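Local coordinates for protein AvrRxo1-ORF1 (Xanthomonas oryzae pv. oryzicola, PDB 4Z8T) that probably acts as a phosphate-transferring type III effector with a polynucleotide kinase domain, and is bound here by its partner AvrRxo1-ORF2, at residues P34-L39 / H127-F132; H40-D45 / K113-A118; D105-S110 / S131-R136; R136-L141 / V156-S161; R199-E202 / P206-P209. One frame throughout, in Å; residues are numbered along the deposited sequence.

Contact 1. Residues P34-L39 / H127-F132; sequences PERRKL and HSESSF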
# COMPACT_ATOMS: atom_id res chain seq x y z
N PRO A 34 15.85 -38.61 34.36
CA PRO A 34 17.03 -38.12 35.08
C PRO A 34 18.13 -37.56 34.17
O PRO A 34 18.69 -36.52 34.50
CB PRO A 34 17.53 -39.36 35.83
CG PRO A 34 16.51 -40.46 35.56
CD PRO A 34 15.29 -39.81 35.00
N GLU A 35 18.43 -38.23 33.06
CA GLU A 35 19.47 -37.73 32.17
C GLU A 35 19.07 -36.39 31.59
O GLU A 35 19.91 -35.50 31.43
CB GLU A 35 19.75 -38.71 31.02
CG GLU A 35 20.36 -40.02 31.44
CD GLU A 35 19.32 -41.06 31.80
OE1 GLU A 35 18.15 -40.70 32.04
OE2 GLU A 35 19.67 -42.26 31.82
N ARG A 36 17.79 -36.25 31.26
CA ARG A 36 17.33 -35.01 30.65
C ARG A 36 17.30 -33.90 31.68
O ARG A 36 17.62 -32.75 31.38
CB ARG A 36 15.96 -35.18 30.00
CG ARG A 36 15.69 -34.15 28.90
CD ARG A 36 16.60 -34.38 27.72
NE ARG A 36 16.30 -33.48 26.60
CZ ARG A 36 16.92 -33.54 25.43
NH1 ARG A 36 17.87 -34.45 25.26
NH2 ARG A 36 16.60 -32.71 24.44
N ARG A 37 16.92 -34.26 32.90
CA ARG A 37 16.96 -33.37 34.05
C ARG A 37 18.37 -32.82 34.22
O ARG A 37 18.56 -31.62 34.46
CB ARG A 37 16.54 -34.16 35.29
CG ARG A 37 15.99 -33.35 36.45
CD ARG A 37 15.04 -34.19 37.30
NE ARG A 37 15.53 -35.53 37.59
CZ ARG A 37 14.78 -36.63 37.56
NH1 ARG A 37 13.49 -36.56 37.26
NH2 ARG A 37 15.32 -37.81 37.84
N LYS A 38 19.37 -33.69 34.08
CA LYS A 38 20.76 -33.28 34.20
C LYS A 38 21.17 -32.30 33.09
O LYS A 38 21.90 -31.34 33.35
CB LYS A 38 21.69 -34.49 34.19
CG LYS A 38 21.62 -35.36 35.44
CD LYS A 38 22.62 -36.51 35.33
CE LYS A 38 22.32 -37.66 36.30
NZ LYS A 38 22.63 -37.33 37.71
N LEU A 39 20.72 -32.57 31.87
CA LEU A 39 21.01 -31.68 30.74
C LEU A 39 20.41 -30.31 30.99
O LEU A 39 21.05 -29.28 30.73
CB LEU A 39 20.46 -32.28 29.44
CG LEU A 39 20.66 -31.43 28.17
CD1 LEU A 39 22.14 -31.11 27.96
CD2 LEU A 39 20.08 -32.14 26.95
N HIS A 127 11.34 -27.24 20.56
CA HIS A 127 10.86 -25.89 20.91
C HIS A 127 10.17 -25.80 22.27
O HIS A 127 10.45 -24.88 23.06
CB HIS A 127 9.97 -25.29 19.83
CG HIS A 127 9.44 -23.94 20.20
ND1 HIS A 127 10.23 -22.81 20.22
CD2 HIS A 127 8.20 -23.55 20.61
CE1 HIS A 127 9.50 -21.78 20.61
NE2 HIS A 127 8.27 -22.20 20.85
N SER A 128 9.24 -26.71 22.54
CA SER A 128 8.54 -26.69 23.82
C SER A 128 9.52 -26.79 24.98
O SER A 128 9.44 -26.03 25.94
CB SER A 128 7.52 -27.83 23.90
OG SER A 128 6.45 -27.59 23.01
N GLU A 129 10.43 -27.74 24.89
CA GLU A 129 11.45 -27.88 25.92
C GLU A 129 12.31 -26.62 26.07
O GLU A 129 12.64 -26.21 27.19
CB GLU A 129 12.33 -29.10 25.60
CG GLU A 129 13.30 -29.46 26.71
CD GLU A 129 14.16 -30.65 26.33
OE1 GLU A 129 14.28 -30.94 25.11
OE2 GLU A 129 14.73 -31.28 27.24
N SER A 130 12.66 -25.99 24.95
CA SER A 130 13.52 -24.80 25.02
C SER A 130 12.75 -23.65 25.65
O SER A 130 13.33 -22.82 26.35
CB SER A 130 14.04 -24.42 23.63
OG SER A 130 13.06 -23.77 22.86
N SER A 131 11.44 -23.62 25.41
CA SER A 131 10.59 -22.57 25.97
C SER A 131 10.48 -22.75 27.48
O SER A 131 10.58 -21.79 28.25
CB SER A 131 9.21 -22.57 25.31
OG SER A 131 8.40 -21.52 25.81
N PHE A 132 10.31 -24.00 27.90
CA PHE A 132 10.33 -24.34 29.32
C PHE A 132 11.63 -23.90 29.99
O PHE A 132 11.61 -23.32 31.08
CB PHE A 132 10.09 -25.84 29.49
CG PHE A 132 10.66 -26.40 30.75
CD1 PHE A 132 9.99 -26.27 31.95
CD2 PHE A 132 11.86 -27.09 30.73
CE1 PHE A 132 10.52 -26.79 33.12
CE2 PHE A 132 12.40 -27.61 31.89
CZ PHE A 132 11.72 -27.46 33.09

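Contact 2. Residues H40-D45 / K113-A118; sequences HEKLLD and KSETGA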
# COMPACT_ATOMS: atom_id res chain seq x y z
N HIS A 40 19.18 -30.29 31.49
CA HIS A 40 18.51 -29.03 31.82
C HIS A 40 19.34 -28.23 32.81
O HIS A 40 19.53 -27.03 32.65
CB HIS A 40 17.13 -29.28 32.41
CG HIS A 40 16.15 -29.83 31.43
ND1 HIS A 40 14.93 -30.36 31.81
CD2 HIS A 40 16.21 -29.95 30.08
CE1 HIS A 40 14.28 -30.78 30.74
NE2 HIS A 40 15.03 -30.54 29.67
N GLU A 41 19.80 -28.90 33.86
CA GLU A 41 20.56 -28.23 34.91
C GLU A 41 21.85 -27.65 34.35
O GLU A 41 22.25 -26.53 34.70
CB GLU A 41 20.84 -29.20 36.07
CG GLU A 41 19.57 -29.63 36.80
CD GLU A 41 19.73 -30.91 37.61
OE1 GLU A 41 20.85 -31.48 37.66
OE2 GLU A 41 18.72 -31.36 38.21
N LYS A 42 22.49 -28.40 33.46
CA LYS A 42 23.73 -27.96 32.85
C LYS A 42 23.49 -26.72 31.99
O LYS A 42 24.23 -25.75 32.08
CB LYS A 42 24.34 -29.06 31.99
CG LYS A 42 25.68 -28.66 31.42
CD LYS A 42 26.25 -29.70 30.46
CE LYS A 42 25.58 -29.63 29.10
NZ LYS A 42 26.37 -30.36 28.06
N LEU A 43 22.46 -26.77 31.15
CA LEU A 43 22.19 -25.65 30.26
C LEU A 43 21.78 -24.39 31.03
O LEU A 43 22.17 -23.28 30.65
CB LEU A 43 21.14 -26.02 29.22
CG LEU A 43 21.56 -27.19 28.32
CD1 LEU A 43 20.49 -27.43 27.28
CD2 LEU A 43 22.88 -26.92 27.66
N LEU A 44 21.02 -24.57 32.11
CA LEU A 44 20.59 -23.42 32.91
C LEU A 44 21.78 -22.82 33.65
O LEU A 44 21.87 -21.60 33.79
CB LEU A 44 19.48 -23.79 33.89
CG LEU A 44 18.12 -24.05 33.24
CD1 LEU A 44 17.12 -24.63 34.22
CD2 LEU A 44 17.57 -22.75 32.64
N ASP A 45 22.69 -23.68 34.12
CA ASP A 45 23.89 -23.18 34.78
C ASP A 45 24.72 -22.34 33.83
O ASP A 45 25.24 -21.28 34.20
CB ASP A 45 24.74 -24.33 35.32
CG ASP A 45 24.14 -24.98 36.55
OD1 ASP A 45 23.28 -24.36 37.21
OD2 ASP A 45 24.54 -26.12 36.87
N LYS A 113 21.18 -31.41 19.85
CA LYS A 113 22.32 -32.33 19.80
C LYS A 113 22.28 -33.34 20.95
O LYS A 113 22.75 -34.47 20.79
CB LYS A 113 23.67 -31.58 19.72
CG LYS A 113 24.04 -30.77 20.93
CD LYS A 113 25.41 -30.05 20.78
CE LYS A 113 26.00 -29.65 22.15
NZ LYS A 113 27.35 -29.04 22.09
N SER A 114 21.73 -32.94 22.09
CA SER A 114 21.55 -33.85 23.23
C SER A 114 22.87 -34.50 23.69
O SER A 114 22.90 -35.67 24.10
CB SER A 114 20.52 -34.93 22.90
OG SER A 114 19.23 -34.37 22.70
N GLU A 115 23.95 -33.72 23.61
CA GLU A 115 25.30 -34.14 24.01
C GLU A 115 25.85 -35.31 23.20
O GLU A 115 26.85 -35.92 23.59
CB GLU A 115 25.36 -34.46 25.50
CG GLU A 115 24.96 -33.31 26.41
CD GLU A 115 25.07 -33.65 27.88
OE1 GLU A 115 24.88 -34.84 28.25
OE2 GLU A 115 25.37 -32.74 28.68
N THR A 116 25.21 -35.60 22.06
CA THR A 116 25.65 -36.72 21.23
C THR A 116 26.69 -36.34 20.19
O THR A 116 27.34 -37.22 19.62
CB THR A 116 24.48 -37.40 20.49
OG1 THR A 116 24.04 -36.57 19.41
CG2 THR A 116 23.33 -37.68 21.45
N GLY A 117 26.83 -35.04 19.93
CA GLY A 117 27.81 -34.57 18.97
C GLY A 117 27.25 -34.20 17.61
O GLY A 117 27.99 -33.68 16.75
N ALA A 118 25.97 -34.46 17.39
CA ALA A 118 25.31 -34.12 16.14
C ALA A 118 23.87 -33.76 16.41
O ALA A 118 23.28 -34.25 17.37
CB ALA A 118 25.40 -35.28 15.15

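Contact 3. Residues D105-S110 / S131-R136; sequences DVFKSS and SFLADR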
# COMPACT_ATOMS: atom_id res chain seq x y z
N ASP A 105 15.33 -19.74 21.87
CA ASP A 105 16.20 -20.22 20.82
C ASP A 105 17.65 -20.51 21.23
O ASP A 105 18.33 -21.29 20.57
CB ASP A 105 16.17 -19.26 19.63
CG ASP A 105 14.80 -19.15 19.02
OD1 ASP A 105 14.04 -20.15 19.08
OD2 ASP A 105 14.47 -18.08 18.48
N VAL A 106 18.13 -19.89 22.31
CA VAL A 106 19.51 -20.10 22.75
C VAL A 106 19.75 -21.52 23.26
O VAL A 106 20.90 -21.96 23.35
CB VAL A 106 19.98 -19.11 23.85
CG1 VAL A 106 19.83 -17.66 23.39
CG2 VAL A 106 19.25 -19.37 25.17
N PHE A 107 18.67 -22.24 23.61
CA PHE A 107 18.82 -23.60 24.14
C PHE A 107 18.66 -24.66 23.07
O PHE A 107 18.93 -25.84 23.32
CB PHE A 107 17.79 -23.88 25.24
CG PHE A 107 17.97 -23.03 26.47
CD1 PHE A 107 19.03 -23.27 27.33
CD2 PHE A 107 17.08 -22.00 26.77
CE1 PHE A 107 19.22 -22.50 28.47
CE2 PHE A 107 17.26 -21.22 27.90
CZ PHE A 107 18.33 -21.47 28.76
N LYS A 108 18.21 -24.25 21.89
CA LYS A 108 17.77 -25.20 20.87
C LYS A 108 18.87 -26.08 20.30
O LYS A 108 18.66 -27.27 20.13
CB LYS A 108 17.03 -24.49 19.73
CG LYS A 108 15.60 -24.13 20.09
CD LYS A 108 14.83 -23.64 18.86
CE LYS A 108 13.36 -23.53 19.15
NZ LYS A 108 13.13 -22.47 20.17
N SER A 109 20.03 -25.49 20.02
CA SER A 109 21.12 -26.27 19.46
C SER A 109 21.56 -27.36 20.44
O SER A 109 21.72 -28.52 20.06
CB SER A 109 22.30 -25.36 19.12
OG SER A 109 23.38 -26.13 18.60
N SER A 110 21.72 -26.99 21.71
CA SER A 110 22.14 -27.95 22.72
C SER A 110 21.11 -29.05 22.90
O SER A 110 21.46 -30.22 23.03
CB SER A 110 22.41 -27.26 24.06
OG SER A 110 23.61 -26.49 24.01
N SER A 131 11.44 -23.62 25.41
CA SER A 131 10.59 -22.57 25.97
C SER A 131 10.48 -22.75 27.48
O SER A 131 10.58 -21.79 28.25
CB SER A 131 9.21 -22.57 25.31
OG SER A 131 8.40 -21.52 25.81
N PHE A 132 10.31 -24.00 27.90
CA PHE A 132 10.33 -24.34 29.32
C PHE A 132 11.63 -23.90 29.99
O PHE A 132 11.61 -23.32 31.08
CB PHE A 132 10.09 -25.84 29.49
CG PHE A 132 10.66 -26.40 30.75
CD1 PHE A 132 9.99 -26.27 31.95
CD2 PHE A 132 11.86 -27.09 30.73
CE1 PHE A 132 10.52 -26.79 33.12
CE2 PHE A 132 12.40 -27.61 31.89
CZ PHE A 132 11.72 -27.46 33.09
N LEU A 133 12.76 -24.17 29.35
CA LEU A 133 14.03 -23.74 29.92
C LEU A 133 14.14 -22.22 29.97
O LEU A 133 14.68 -21.68 30.93
CB LEU A 133 15.21 -24.32 29.14
CG LEU A 133 15.44 -25.82 29.32
CD1 LEU A 133 16.73 -26.24 28.64
CD2 LEU A 133 15.47 -26.20 30.80
N ALA A 134 13.65 -21.53 28.94
CA ALA A 134 13.73 -20.07 28.93
C ALA A 134 12.93 -19.48 30.07
O ALA A 134 13.32 -18.48 30.67
CB ALA A 134 13.26 -19.52 27.59
N ASP A 135 11.79 -20.11 30.37
CA ASP A 135 10.93 -19.60 31.43
C ASP A 135 11.55 -19.84 32.80
O ASP A 135 11.44 -19.00 33.70
CB ASP A 135 9.55 -20.24 31.35
CG ASP A 135 8.78 -19.77 30.14
OD1 ASP A 135 9.11 -18.69 29.61
OD2 ASP A 135 7.83 -20.48 29.73
N ARG A 136 12.20 -20.98 32.97
CA ARG A 136 12.92 -21.22 34.20
C ARG A 136 14.10 -20.26 34.33
O ARG A 136 14.39 -19.75 35.41
CB ARG A 136 13.39 -22.68 34.27
CG ARG A 136 14.21 -22.97 35.49
CD ARG A 136 13.77 -24.24 36.22
NE ARG A 136 14.87 -24.77 37.02
CZ ARG A 136 15.31 -24.21 38.15
NH1 ARG A 136 16.32 -24.75 38.80
NH2 ARG A 136 14.74 -23.11 38.62

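Contact 4. Residues R136-L141 / V156-S161; sequences RFEGGL and VDKRLS. With SO4 (sulfate ion), chain C.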
# COMPACT_ATOMS: atom_id res chain seq x y z
N ARG A 136 12.20 -20.98 32.97
CA ARG A 136 12.92 -21.22 34.20
C ARG A 136 14.10 -20.26 34.33
O ARG A 136 14.39 -19.75 35.41
CB ARG A 136 13.39 -22.68 34.27
CG ARG A 136 14.21 -22.97 35.49
CD ARG A 136 13.77 -24.24 36.22
NE ARG A 136 14.87 -24.77 37.02
CZ ARG A 136 15.31 -24.21 38.15
NH1 ARG A 136 16.32 -24.75 38.80
NH2 ARG A 136 14.74 -23.11 38.62
N PHE A 137 14.75 -19.99 33.20
CA PHE A 137 15.89 -19.09 33.16
C PHE A 137 15.43 -17.68 33.55
O PHE A 137 16.02 -17.04 34.43
CB PHE A 137 16.52 -19.14 31.76
CG PHE A 137 17.66 -18.17 31.53
CD1 PHE A 137 18.69 -18.03 32.45
CD2 PHE A 137 17.70 -17.43 30.36
CE1 PHE A 137 19.73 -17.14 32.21
CE2 PHE A 137 18.74 -16.55 30.11
CZ PHE A 137 19.76 -16.40 31.03
N GLU A 138 14.35 -17.22 32.93
CA GLU A 138 13.83 -15.88 33.22
C GLU A 138 13.34 -15.78 34.67
O GLU A 138 13.53 -14.75 35.32
CB GLU A 138 12.69 -15.54 32.25
CG GLU A 138 12.10 -14.14 32.45
CD GLU A 138 10.88 -13.90 31.58
OE1 GLU A 138 10.98 -14.08 30.35
OE2 GLU A 138 9.82 -13.54 32.14
N GLY A 139 12.73 -16.84 35.17
CA GLY A 139 12.25 -16.86 36.55
C GLY A 139 13.35 -16.63 37.56
O GLY A 139 13.17 -15.88 38.53
N GLY A 140 14.49 -17.28 37.35
CA GLY A 140 15.62 -17.14 38.24
C GLY A 140 16.30 -15.79 38.12
O GLY A 140 16.95 -15.33 39.06
N LEU A 141 16.16 -15.16 36.96
CA LEU A 141 16.76 -13.85 36.73
C LEU A 141 15.97 -12.74 37.41
O LEU A 141 16.52 -11.67 37.68
CB LEU A 141 16.86 -13.54 35.24
CG LEU A 141 17.95 -14.29 34.48
CD1 LEU A 141 17.89 -13.98 32.98
CD2 LEU A 141 19.29 -13.92 35.05
N VAL A 156 16.04 -9.21 27.08
CA VAL A 156 14.95 -10.03 26.56
C VAL A 156 14.94 -9.87 25.06
O VAL A 156 14.75 -8.77 24.53
CB VAL A 156 13.59 -9.63 27.16
CG1 VAL A 156 12.46 -10.51 26.59
CG2 VAL A 156 13.63 -9.76 28.68
N ASP A 157 15.22 -10.98 24.38
CA ASP A 157 15.41 -11.03 22.96
C ASP A 157 14.31 -11.92 22.38
O ASP A 157 14.51 -13.11 22.18
CB ASP A 157 16.78 -11.68 22.72
CG ASP A 157 17.16 -11.72 21.28
OD1 ASP A 157 16.51 -11.04 20.46
OD2 ASP A 157 18.14 -12.43 20.97
N LYS A 158 13.13 -11.33 22.17
CA LYS A 158 11.94 -12.05 21.73
C LYS A 158 11.21 -11.12 20.79
O LYS A 158 11.50 -9.92 20.75
CB LYS A 158 11.02 -12.37 22.91
CG LYS A 158 11.58 -13.34 23.94
CD LYS A 158 10.53 -13.58 25.01
CE LYS A 158 11.06 -14.47 26.11
NZ LYS A 158 9.92 -14.99 26.93
N ARG A 159 10.25 -11.66 20.05
CA ARG A 159 9.49 -10.81 19.14
C ARG A 159 8.75 -9.70 19.88
O ARG A 159 8.71 -8.56 19.39
CB ARG A 159 8.50 -11.64 18.32
CG ARG A 159 7.79 -10.82 17.23
CD ARG A 159 6.88 -11.65 16.33
NE ARG A 159 7.64 -12.61 15.53
CZ ARG A 159 7.79 -13.89 15.84
NH1 ARG A 159 7.24 -14.37 16.95
NH2 ARG A 159 8.52 -14.68 15.06
N LEU A 160 8.18 -10.04 21.04
CA LEU A 160 7.47 -9.10 21.91
C LEU A 160 6.38 -8.35 21.15
O LEU A 160 6.21 -7.14 21.33
CB LEU A 160 8.43 -8.11 22.57
CG LEU A 160 9.55 -8.73 23.42
CD1 LEU A 160 10.56 -7.68 23.84
CD2 LEU A 160 8.96 -9.44 24.65
N SER A 161 5.63 -9.06 20.31
CA SER A 161 4.70 -8.38 19.43
C SER A 161 3.48 -7.86 20.19
O SER A 161 3.14 -6.67 20.07
CB SER A 161 4.31 -9.25 18.22
OG SER A 161 3.70 -10.48 18.57
S SO4 C . 5.07 -13.35 19.79
O1 SO4 C . 5.52 -11.97 19.96
O2 SO4 C . 4.81 -13.64 18.39
O3 SO4 C . 3.83 -13.56 20.55
O4 SO4 C . 6.08 -14.26 20.30
O HOH W 1 11.04 -16.53 29.14

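Contact 5. Residues R199-E202 / P206-P209; sequences RKPE and PRPP. With SO4 (sulfate ion), chain E.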
# COMPACT_ATOMS: atom_id res chain seq x y z
N ARG A 199 19.81 -17.69 6.62
CA ARG A 199 20.29 -18.35 7.82
C ARG A 199 20.61 -19.80 7.50
O ARG A 199 19.76 -20.52 7.01
CB ARG A 199 19.25 -18.27 8.95
CG ARG A 199 19.10 -16.86 9.47
CD ARG A 199 17.95 -16.76 10.46
NE ARG A 199 17.97 -15.46 11.10
CZ ARG A 199 17.16 -15.10 12.09
NH1 ARG A 199 16.25 -15.95 12.54
NH2 ARG A 199 17.27 -13.88 12.61
N LYS A 200 21.84 -20.22 7.78
CA LYS A 200 22.22 -21.58 7.45
C LYS A 200 21.97 -22.53 8.63
O LYS A 200 22.14 -22.13 9.78
CB LYS A 200 23.66 -21.61 6.95
CG LYS A 200 23.85 -20.70 5.73
CD LYS A 200 25.21 -20.87 5.07
CE LYS A 200 26.27 -19.98 5.69
NZ LYS A 200 26.43 -18.69 4.95
N PRO A 201 21.55 -23.77 8.34
CA PRO A 201 21.21 -24.75 9.38
C PRO A 201 22.38 -25.06 10.31
O PRO A 201 22.16 -25.49 11.44
CB PRO A 201 20.82 -26.00 8.58
CG PRO A 201 20.42 -25.48 7.24
CD PRO A 201 21.30 -24.29 6.98
N GLU A 202 23.60 -24.82 9.83
CA GLU A 202 24.79 -24.98 10.66
C GLU A 202 24.94 -23.83 11.65
O GLU A 202 25.79 -23.86 12.54
CB GLU A 202 26.05 -25.14 9.80
CG GLU A 202 26.16 -24.20 8.59
CD GLU A 202 25.40 -24.70 7.37
OE1 GLU A 202 24.50 -25.55 7.52
OE2 GLU A 202 25.72 -24.26 6.24
N PRO A 206 17.13 -19.14 14.16
CA PRO A 206 16.00 -19.97 13.73
C PRO A 206 15.59 -19.78 12.27
O PRO A 206 15.72 -18.68 11.72
CB PRO A 206 14.86 -19.53 14.67
CG PRO A 206 15.27 -18.21 15.20
CD PRO A 206 16.77 -18.18 15.22
N ARG A 207 15.09 -20.85 11.68
CA ARG A 207 14.58 -20.85 10.31
C ARG A 207 13.11 -21.26 10.30
O ARG A 207 12.79 -22.40 9.97
CB ARG A 207 15.40 -21.82 9.44
CG ARG A 207 16.86 -21.44 9.31
CD ARG A 207 17.71 -22.61 8.83
NE ARG A 207 17.99 -23.56 9.91
CZ ARG A 207 17.52 -24.81 9.94
NH1 ARG A 207 16.73 -25.25 8.98
NH2 ARG A 207 17.83 -25.61 10.96
N PRO A 208 12.22 -20.35 10.67
CA PRO A 208 10.80 -20.70 10.75
C PRO A 208 10.13 -20.73 9.38
O PRO A 208 10.66 -20.16 8.42
CB PRO A 208 10.20 -19.57 11.59
CG PRO A 208 11.11 -18.42 11.38
CD PRO A 208 12.48 -19.00 11.21
N PRO A 209 8.96 -21.38 9.30
CA PRO A 209 8.17 -21.38 8.07
C PRO A 209 7.46 -20.05 7.86
O PRO A 209 7.43 -19.20 8.78
CB PRO A 209 7.16 -22.50 8.32
CG PRO A 209 6.98 -22.52 9.80
CD PRO A 209 8.35 -22.21 10.36
S SO4 E . 15.15 -13.66 15.46
O1 SO4 E . 16.59 -13.69 15.67
O2 SO4 E . 14.82 -12.38 14.84
O3 SO4 E . 14.50 -13.75 16.77
O4 SO4 E . 14.71 -14.81 14.66
O HOH W 2 19.90 -25.49 12.73

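Contact 1. Residues P34-L39 / H127-F132
Arg-36 and Glu-129 form a buried, two-pronged salt bridge. Arg-36 NE donates to Glu-129 OE2 over 2.8 Å. Arg-36 NH2 donates to Glu-129 OE1 over 3.0 Å, with a nearly straight N-H...O angle of 168°. The guanidinium thus grips the carboxylate side-on, using NE and one terminal nitrogen. The two planes are nearly coplanar, 24° apart, and OE2 uses its syn lone pair. A bend at chi2 (67°) turns the arginine chain toward the acid. Glu-129 comes to meet it on an extended chain. Leu-39 CD2 lies 3.6 Å above one guanidinium face, toward the rim.

The pair is a buried interhelical salt bridge between the N-terminal part of helix 34-60 and helix 123-141. Further bonds fix both groups. Glu-129 OE1 also meets Thr-6 OG1, and OE2 meets His-40 NE2. Arg-36 reaches Ser-114 OG and Leu-111 O, and makes a cation-pi contact with Tyr-10.

The outer side of the helix is looser. Glu-35 and Lys-38 are exposed there and make no contact with 127-132. The helix backbones stay well apart, with 10.4 Å between the CA atoms of Arg-36 and Glu-129.

Contact 2. Residues H40-D45 / K113-A118
Lys-42 and Glu-115 mark the closest approach of the two backbones, which keep 10.9 Å between the CA atoms of these residues. The gap is bridged by the two long side chains alone, which come from opposite directions.

Lys-42 NZ donates to Glu-115 OE2 over 2.7 Å, in a salt bridge. The oxygen is met on its anti lone pair, the side away from OE1. Lys-42 sets out with CG anti to the backbone N (chi1 -176°). A bend at chi3 (77°) then brings the end of the chain to the carboxylate. Lys-42 CE also lies 3.1 Å from Glu-115 OE2. Glu-115 is extended beyond CG. The same oxygen rests on Leu-39 CD1 of the helix turn before. Lys-113 NZ is a like charge 6.2 Å from Lys-42 NZ, not in contact with it, and the acid may ease the repulsion.

The contact lies at the surface, and little else joins the two segments. The loop has its own internal bonds. Thr-116 N donates to Lys-113 O over 3.0 Å, and Thr-116 OG1 donates to the same oxygen over 2.8 Å. Ser-114 OG bonds Leu-111 O, which ties the turn to helix 108-113.

Ser-114 is the first residue to leave helical angles, and both it and Glu-115 have positive phi. They are the central residues of a type I' beta turn from Lys-113 to Thr-116, at the C-terminal end of helix 108-113. The arrangement is a turn at a helix end, pinned to helix 34-60 by a surface salt bridge.

Contact 3. Residues D105-S110 / S131-R136
Phe-107 lays its ring against Leu-133 and Ala-134 of helix 123-141. Phe-107 CB is 4.3 Å from Leu-133 CD1. The first torsion (chi1 -65°) sets CG anti to the carbonyl carbon and carries the ring toward the helix. Phe-107 CG then sits 4.1 Å from Leu-133 CB. Across the same face, the two ortho carbons meet different atoms of Leu-133. Phe-107 CD1 lies 4.0 Å from Leu-133 CD1, while Phe-107 CD2 lies 3.8 Å from Leu-133 CB. Further out, Phe-107 CE2 comes within 3.8 Å of the backbone N of Ala-134, which approaches obliquely. At the tip, Phe-107 CZ packs 4.2 Å from Phe-137 CB, one turn on in the same helix as Leu-133.

The main interaction is a CH-pi contact. Leu-133 CB stands over the ring, only 14° off the ring normal. The opposite face carries Val-106 CG2, so the ring is held between two aliphatic groups. Leu-43 of helix 34-60 also touches Phe-107.

Beside this apolar patch, Lys-108 NZ forms a salt bridge with Asp-105 OD1. The same nitrogen bonds His-127 ND1 and Ser-130 OG, so three groups hold it. Asp-105 OD2 turns to Ser-98 OG of AvrRxo1-ORF2.

The arrangement is buried aromatic-aliphatic packing with a CH-pi contact. It packs the segment 105-110, which leads into helix 108-113, on helix 123-141, within the zeta-toxin-like part of the P-loop kinase fold.

Contact 4. Residues R136-L141 / V156-S161
Glu-138 OE1 is the polar atom on which this contact turns. Glu-138 OE1 hydrogen-bonds a water at 2.7 Å, and the same water lies 2.9 Å from Lys-158 NZ. The direct salt bridge from Glu-138 OE1 to Lys-158 NZ is long, at 3.7 Å. Tyr-169 OH bonds both OE1 and NZ, so the tyrosine and the water each link the two charges. Both chains are extended beyond CG and cross obliquely. They span from the end of helix 123-141 to the segment that continues from strand 154-157.

Past Lys-158 the loop binds a sulfate ion, probably from the crystallisation liquor. Ser-161 N donates to sulfate O1 over 2.9 Å, nearly straight at 167°. Ser-161 OG adds a second bond to the same oxygen at 2.7 Å. Arg-159 bends at chi3 (-66°) and offers NH1 to sulfate O2 over 2.9 Å, at the guanidinium edge. Its NE and NH2 bond Asn-73 and Thr-74, and NH2 also reaches Ser-98 O of AvrRxo1-ORF2.

Lys-158 O bonds Lys-78 NZ. Lys-78 belongs to a probable Walker A motif, so this loop after a parallel strand lies beside the likely P-loop of the kinase.

Contact 5. Residues R199-E202 / P206-P209
Pro-206 O takes a hydrogen bond from Arg-199 NH1 across a short loop of the zeta-toxin-like kinase domain. The loop links helix 189-198 to helix 210-222. The bond from Arg-199 NH1 to Pro-206 O is 2.9 Å long, with an N-H...O angle of 166°. It lies in both the carbonyl plane and the guanidinium plane. The Pro-206 ring flanks the same nitrogen, with Pro-206 CD 3.5 Å from Arg-199 NH1.

Arg-207 follows and bends back at chi3 (-78°). Arg-207 CD lies 3.4 Å from Arg-199 O. The Arg-207 guanidinium then turns one face to Pro-201, whose CB sits 3.7 Å above the centre of the plane. The two side chains cross at about a right angle. A water joins Arg-207 NH2, at 2.7 Å, to Pro-201 O, at 2.6 Å. Arg-207 NH1 bonds His-329 O and Leu-332 O, so the loop is also tied to the C-terminal end of the chain.

Pro-208 and Pro-209 lead away from the contact and pack on Trp-97 of AvrRxo1-ORF2. Pro-209 takes the N-cap position of helix 210-222.

Arg-199 also holds a sulfate ion, probably from the crystallisation liquor, near a probable P-loop. Arg-199 NH1 donates to sulfate O4 over 2.9 Å, and Arg-199 NH2 makes a weak bond to sulfate O1 at 3.1 Å.

In the fold
Contacts 1 and 3 are buried, while contacts 2, 4 and 5 lie at the surface. Contacts 1, 3 and 4 all use helix 123-141, and contacts 1 and 2 share helix 34-60. Contacts 1, 2 and 3 touch one another, and contact 4 touches contacts 2 and 3. Contact 5 reaches contact 3 by way of Asp-105 and Pro-206. The chemistry follows position. Contact 1 is a buried ion pair with many partners, and contact 2 a simple surface one. Contact 3 is apolar packing. Contacts 4 and 5 are water-bridged and bind sulfates near the probable P-loop. Their centres are about 21 Å apart. Contacts 1, 3, 4 and 5 also adjoin the AvrRxo1-ORF2 chain.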